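Local coordinates for 190aa long hypothetical protein (Pyrococcus horikoshii, PDB 2DDZ), which is of unknown function but forms a hexamer and belongs to a family grouped with the class II aminoacyl-tRNA synthetases, at residues M1-E5 with I176-K181; A20-A26 with I72-F76. All coordinates share one frame; numbering follows the deposited sequence.

How the contacts relate
Contact 1 lies near the surface, where the chain's N-terminal segment 1-5 meets helix 161-184. Contact 2 is buried, where the turn before helix 25-30 meets strand 68-75 of the central sheet. The two share no segments, but they touch: M4 CE and I176 CD1 of contact 1 both pack on L73 CD1 of contact 2. In contact 1, a side chain of the helix binds a backbone carbonyl, and methionine and aliphatic side chains pack across one another. In contact 2, a strand carboxylate holds one backbone amide just before a helix directly and a second through a water, beside an aliphatic-aromatic pair and a ring pair. Both contacts also meet the third subunit.

Contact 1. Residues M1-E5 with I176-K181; sequences MNSME and IEKVRK
The guanidinium of R180 meets segment 1-5 with its edge. S3 O and M4 CB both lie there, close to its plane. The contact joins the N-terminal lead-in of strand 5-8, which has no regular structure, to helix 161-184; strand 5-8 then enters the mixed sheet parallel to strand 36-45. R180 NH2 donates to S3 O at 2.9 Å, with an N-H...O angle of 155°. The donor sits above the carbonyl plane of S3, 45° out of it. M4 CB is 4.1 Å from R180 NH1, and this second nitrogen also makes a long, weak ion pair with D35. The carboxylate of E177 is the other flat group. E177 OE2 comes within 3.4 Å of S3 CA and lies 3.5 Å from M4 N.

The lead-in runs along one flank of the helix, with M1 beside K181 and S3 and M4 beside E177 and I176.

M4 carries the apolar part. Its CG is anti to the backbone N (chi1 178°) and the chain is extended to the methyl. This reach brings M4 SD to 3.7 Å from I176 CG2, and the two side chains cross at about a right angle. Both also pack on L73 of strand 68-75, where I176 is buried.

At the other end the hexamer takes part. N2 turns away from the helix, and its ND2 bonds to S3 O of the third subunit, though N2 is poorly ordered. M1 also packs on G34 of that subunit, and K181 on L33. M1 bends at its last torsion and lays its methyl against the aliphatic part of R180, with M1 CE 3.9 Å from R180 CD. K181 stays extended past M1, with its CE 3.4 Å from M1 O.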
loop_
_atom_site.group_PDB
_atom_site.type_symbol
_atom_site.label_atom_id
_atom_site.label_comp_id
_atom_site.label_asym_id
_atom_site.label_seq_id
_atom_site.Cartn_x
_atom_site.Cartn_y
_atom_site.Cartn_z
ATOM N N MET E 1 20.080 5.058 -0.378
ATOM C CA MET E 1 20.176 5.839 -1.667
ATOM C C MET E 1 20.616 7.201 -1.206
ATOM O O MET E 1 20.928 7.384 -0.008
ATOM C CB MET E 1 18.806 6.061 -2.330
ATOM C CG MET E 1 18.443 5.248 -3.569
ATOM S SD MET E 1 16.643 5.642 -4.083
ATOM C CE MET E 1 15.972 6.464 -2.410
ATOM N N ASN E 2 20.545 8.170 -2.097
ATOM C CA ASN E 2 20.988 9.527 -1.843
ATOM C C ASN E 2 20.712 10.343 -0.549
ATOM O O ASN E 2 21.067 9.872 0.520
ATOM C CB ASN E 2 20.674 10.315 -3.112
ATOM C CG ASN E 2 21.197 9.608 -4.341
ATOM O OD1 ASN E 2 22.381 9.253 -4.420
ATOM N ND2 ASN E 2 20.308 9.362 -5.299
ATOM N N SER E 3 20.095 11.532 -0.630
ATOM C CA SER E 3 19.937 12.366 0.571
ATOM C C SER E 3 18.602 12.766 1.270
ATOM O O SER E 3 17.531 12.199 1.003
ATOM C CB SER E 3 20.770 13.643 0.361
ATOM O OG SER E 3 22.142 13.330 0.169
ATOM N N MET E 4 18.704 13.751 2.186
ATOM C CA MET E 4 17.598 14.314 3.014
ATOM C C MET E 4 17.905 15.775 3.414
ATOM O O MET E 4 19.066 16.180 3.400
ATOM C CB MET E 4 17.442 13.471 4.281
ATOM C CG MET E 4 16.380 13.944 5.248
ATOM S SD MET E 4 16.228 12.885 6.693
ATOM C CE MET E 4 15.154 13.863 7.576
ATOM N N GLU E 5 16.876 16.535 3.801
ATOM C CA GLU E 5 17.010 17.963 4.187
ATOM C C GLU E 5 17.045 18.235 5.693
ATOM O O GLU E 5 16.292 17.630 6.453
ATOM C CB GLU E 5 15.849 18.778 3.615
ATOM C CG GLU E 5 15.932 19.117 2.141
ATOM C CD GLU E 5 16.839 20.300 1.858
ATOM O OE1 GLU E 5 16.703 21.347 2.531
ATOM O OE2 GLU E 5 17.682 20.184 0.947
ATOM N N ILE E 176 18.418 8.084 9.703
ATOM C CA ILE E 176 17.424 7.948 8.655
ATOM C C ILE E 176 18.041 7.493 7.334
ATOM O O ILE E 176 17.505 6.603 6.675
ATOM C CB ILE E 176 16.666 9.277 8.459
ATOM C CG1 ILE E 176 15.757 9.511 9.665
ATOM C CG2 ILE E 176 15.877 9.245 7.165
ATOM C CD1 ILE E 176 15.158 10.885 9.739
ATOM N N GLU E 177 19.172 8.088 6.963
ATOM C CA GLU E 177 19.841 7.729 5.719
ATOM C C GLU E 177 20.378 6.298 5.704
ATOM O O GLU E 177 20.476 5.693 4.639
ATOM C CB GLU E 177 20.954 8.734 5.404
ATOM C CG GLU E 177 20.399 10.129 5.125
ATOM C CD GLU E 177 21.451 11.132 4.689
ATOM O OE1 GLU E 177 22.491 11.255 5.375
ATOM O OE2 GLU E 177 21.230 11.807 3.659
ATOM N N LYS E 178 20.731 5.760 6.875
ATOM C CA LYS E 178 21.190 4.385 6.927
ATOM C C LYS E 178 19.947 3.487 6.829
ATOM O O LYS E 178 20.010 2.400 6.264
ATOM C CB LYS E 178 21.956 4.074 8.216
ATOM C CG LYS E 178 22.411 2.596 8.320
ATOM C CD LYS E 178 23.668 2.279 7.495
ATOM C CE LYS E 178 24.027 0.784 7.541
ATOM N NZ LYS E 178 23.708 0.108 8.845
ATOM N N VAL E 179 18.809 3.948 7.358
ATOM C CA VAL E 179 17.572 3.170 7.270
ATOM C C VAL E 179 17.155 3.009 5.808
ATOM O O VAL E 179 16.628 1.962 5.397
ATOM C CB VAL E 179 16.385 3.858 7.978
ATOM C CG1 VAL E 179 15.091 3.126 7.612
ATOM C CG2 VAL E 179 16.583 3.845 9.490
ATOM N N ARG E 180 17.391 4.065 5.034
ATOM C CA ARG E 180 17.040 4.088 3.615
ATOM C C ARG E 180 18.032 3.271 2.811
ATOM O O ARG E 180 17.647 2.478 1.964
ATOM C CB ARG E 180 17.003 5.538 3.082
ATOM C CG ARG E 180 16.317 5.626 1.717
ATOM C CD ARG E 180 15.559 6.936 1.462
ATOM N NE ARG E 180 15.398 7.798 2.639
ATOM C CZ ARG E 180 15.836 9.057 2.706
ATOM N NH1 ARG E 180 15.652 9.781 3.802
ATOM N NH2 ARG E 180 16.467 9.597 1.671
ATOM N N LYS E 181 19.316 3.463 3.087
ATOM C CA LYS E 181 20.336 2.723 2.363
ATOM C C LYS E 181 20.238 1.228 2.590
ATOM O O LYS E 181 20.368 0.459 1.649
ATOM C CB LYS E 181 21.734 3.240 2.721
ATOM C CG LYS E 181 22.024 4.621 2.123
ATOM C CD LYS E 181 23.377 5.165 2.548
ATOM C CE LYS E 181 23.553 6.608 2.086
ATOM N NZ LYS E 181 24.816 7.211 2.603
#

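Contact 2. Residues A20-A26 with I72-F76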
loop_
_atom_site.group_PDB
_atom_site.type_symbol
_atom_site.label_atom_id
_atom_site.label_comp_id
_atom_site.label_asym_id
_atom_site.label_seq_id
_atom_site.Cartn_x
_atom_site.Cartn_y
_atom_site.Cartn_z
ATOM N N ALA E 20 2.864 22.098 14.409
ATOM C CA ALA E 20 3.985 21.811 13.524
ATOM C C ALA E 20 3.970 20.339 13.105
ATOM O O ALA E 20 4.715 19.929 12.219
ATOM C CB ALA E 20 5.300 22.157 14.211
ATOM N N ILE E 21 3.102 19.556 13.740
ATOM C CA ILE E 21 2.967 18.130 13.442
ATOM C C ILE E 21 2.242 17.908 12.121
ATOM O O ILE E 21 2.315 16.825 11.546
ATOM C CB ILE E 21 2.172 17.395 14.547
ATOM C CG1 ILE E 21 2.490 15.902 14.495
ATOM C CG2 ILE E 21 0.670 17.646 14.373
ATOM C CD1 ILE E 21 3.928 15.587 14.844
ATOM N N ARG E 22 1.542 18.940 11.641
ATOM C CA ARG E 22 0.802 18.847 10.368
ATOM C C ARG E 22 1.674 18.620 9.135
ATOM O O ARG E 22 2.851 18.998 9.091
ATOM C CB ARG E 22 -0.070 20.101 10.103
ATOM C CG ARG E 22 -1.115 20.333 11.212
ATOM C CD ARG E 22 -2.246 21.140 10.709
ATOM N NE ARG E 22 -3.135 21.673 11.693
ATOM C CZ ARG E 22 -4.274 22.262 11.327
ATOM N NH1 ARG E 22 -5.086 22.698 12.258
ATOM N NH2 ARG E 22 -4.575 22.424 10.031
ATOM N N SER E 23 1.056 18.062 8.097
ATOM C CA SER E 23 1.769 17.777 6.864
ATOM C C SER E 23 2.182 19.028 6.120
ATOM O O SER E 23 1.466 20.029 6.117
ATOM C CB SER E 23 0.933 16.878 5.936
ATOM O OG SER E 23 -0.254 17.516 5.486
ATOM N N HIS E 24 3.347 18.942 5.486
ATOM C CA HIS E 24 3.921 20.024 4.703
ATOM C C HIS E 24 4.289 21.242 5.548
ATOM O O HIS E 24 4.501 22.321 5.017
ATOM C CB HIS E 24 2.964 20.426 3.577
ATOM C CG HIS E 24 2.850 19.409 2.480
ATOM N ND1 HIS E 24 3.829 19.226 1.526
ATOM C CD2 HIS E 24 1.852 18.548 2.163
ATOM C CE1 HIS E 24 3.437 18.302 0.665
ATOM N NE2 HIS E 24 2.241 17.876 1.030
ATOM N N TRP E 25 4.395 21.056 6.861
ATOM C CA TRP E 25 4.747 22.159 7.745
ATOM C C TRP E 25 6.070 22.825 7.337
ATOM O O TRP E 25 6.125 24.037 7.120
ATOM C CB TRP E 25 4.840 21.674 9.188
ATOM C CG TRP E 25 5.177 22.763 10.146
ATOM C CD1 TRP E 25 4.369 23.789 10.529
ATOM C CD2 TRP E 25 6.426 22.960 10.818
ATOM N NE1 TRP E 25 5.036 24.616 11.399
ATOM C CE2 TRP E 25 6.301 24.132 11.595
ATOM C CE3 TRP E 25 7.639 22.262 10.838
ATOM C CZ2 TRP E 25 7.345 24.624 12.390
ATOM C CZ3 TRP E 25 8.684 22.752 11.633
ATOM C CH2 TRP E 25 8.526 23.923 12.396
ATOM N N ALA E 26 7.126 22.017 7.236
ATOM C CA ALA E 26 8.445 22.495 6.854
ATOM C C ALA E 26 8.432 23.188 5.493
ATOM O O ALA E 26 9.077 24.217 5.314
ATOM C CB ALA E 26 9.456 21.324 6.840
ATOM N N ILE E 72 11.097 18.230 14.414
ATOM C CA ILE E 72 9.942 17.947 13.591
ATOM C C ILE E 72 10.410 17.256 12.341
ATOM O O ILE E 72 11.132 17.818 11.521
ATOM C CB ILE E 72 9.176 19.213 13.248
ATOM C CG1 ILE E 72 8.382 19.641 14.475
ATOM C CG2 ILE E 72 8.238 18.970 12.068
ATOM C CD1 ILE E 72 8.018 21.056 14.416
ATOM N N LEU E 73 9.990 16.008 12.221
ATOM C CA LEU E 73 10.361 15.180 11.109
ATOM C C LEU E 73 9.196 14.860 10.180
ATOM O O LEU E 73 8.081 14.589 10.634
ATOM C CB LEU E 73 10.968 13.894 11.656
ATOM C CG LEU E 73 11.370 12.833 10.641
ATOM C CD1 LEU E 73 12.441 13.394 9.720
ATOM C CD2 LEU E 73 11.872 11.608 11.379
ATOM N N GLU E 74 9.452 14.929 8.873
ATOM C CA GLU E 74 8.443 14.584 7.881
ATOM C C GLU E 74 9.077 13.728 6.792
ATOM O O GLU E 74 10.089 14.084 6.201
ATOM C CB GLU E 74 7.786 15.819 7.258
ATOM C CG GLU E 74 6.577 15.452 6.376
ATOM C CD GLU E 74 5.615 16.620 6.156
ATOM O OE1 GLU E 74 6.066 17.780 6.177
ATOM O OE2 GLU E 74 4.407 16.382 5.937
ATOM N N LEU E 75 8.473 12.573 6.560
ATOM C CA LEU E 75 8.958 11.637 5.565
ATOM C C LEU E 75 7.834 11.240 4.621
ATOM O O LEU E 75 6.793 10.717 5.032
ATOM C CB LEU E 75 9.529 10.387 6.251
ATOM C CG LEU E 75 10.720 10.628 7.181
ATOM C CD1 LEU E 75 11.200 9.317 7.745
ATOM C CD2 LEU E 75 11.841 11.309 6.406
ATOM N N PHE E 76 8.059 11.486 3.344
ATOM C CA PHE E 76 7.080 11.158 2.341
ATOM C C PHE E 76 7.271 9.724 1.878
ATOM O O PHE E 76 7.700 9.447 0.758
ATOM C CB PHE E 76 7.185 12.156 1.193
ATOM C CG PHE E 76 6.856 13.561 1.608
ATOM C CD1 PHE E 76 7.821 14.369 2.210
ATOM C CD2 PHE E 76 5.560 14.060 1.448
ATOM C CE1 PHE E 76 7.495 15.662 2.649
ATOM C CE2 PHE E 76 5.223 15.353 1.880
ATOM C CZ PHE E 76 6.191 16.153 2.482
HETATM O O HOH W 1 7.030 19.291 8.079
#
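I72 points from its strand toward W25 and A20. Its CB lies 3.9 Å from W25 CZ3. CG1 is anti to the carbonyl carbon (chi1 -76°) and heads toward A20 CB. CG2, the other branch, is anti to the backbone N and reaches W25 CE3 at 3.6 Å. At the tip, CD1 as modelled sits over a face of the W25 six-membered ring, 3.7 Å from its centroid, as a CH-pi contact, although its exact place is doubtful because the model puts it too near A20 CB. The W25 ring itself stands edge-to-face with F30, and its side chain is about 4 Å from a bound guanidine.

Two residues along strand 68-75, E74 faces the same way. Here the strand side chain grips the start of helix 25-30. R22 to W25 form a type II beta turn, and H24 holds the N-cap position. E74 OE2 accepts from H24 N at 2.8 Å through its syn lone pair, with an N-H...O angle of 165°. OE1 takes a second, weak bond from the same N-H at 3.0 Å. OE1 also accepts from a water, which in turn accepts from A26 N at 2.9 Å. S131 OG adds a further bond to OE2.

Beyond the strand end, F76 meets the ring of H24. The centroids are 5.3 Å apart and the planes are at 49°, an oblique pair. L184 of the third subunit packs on F76, and V186 of that subunit on H24.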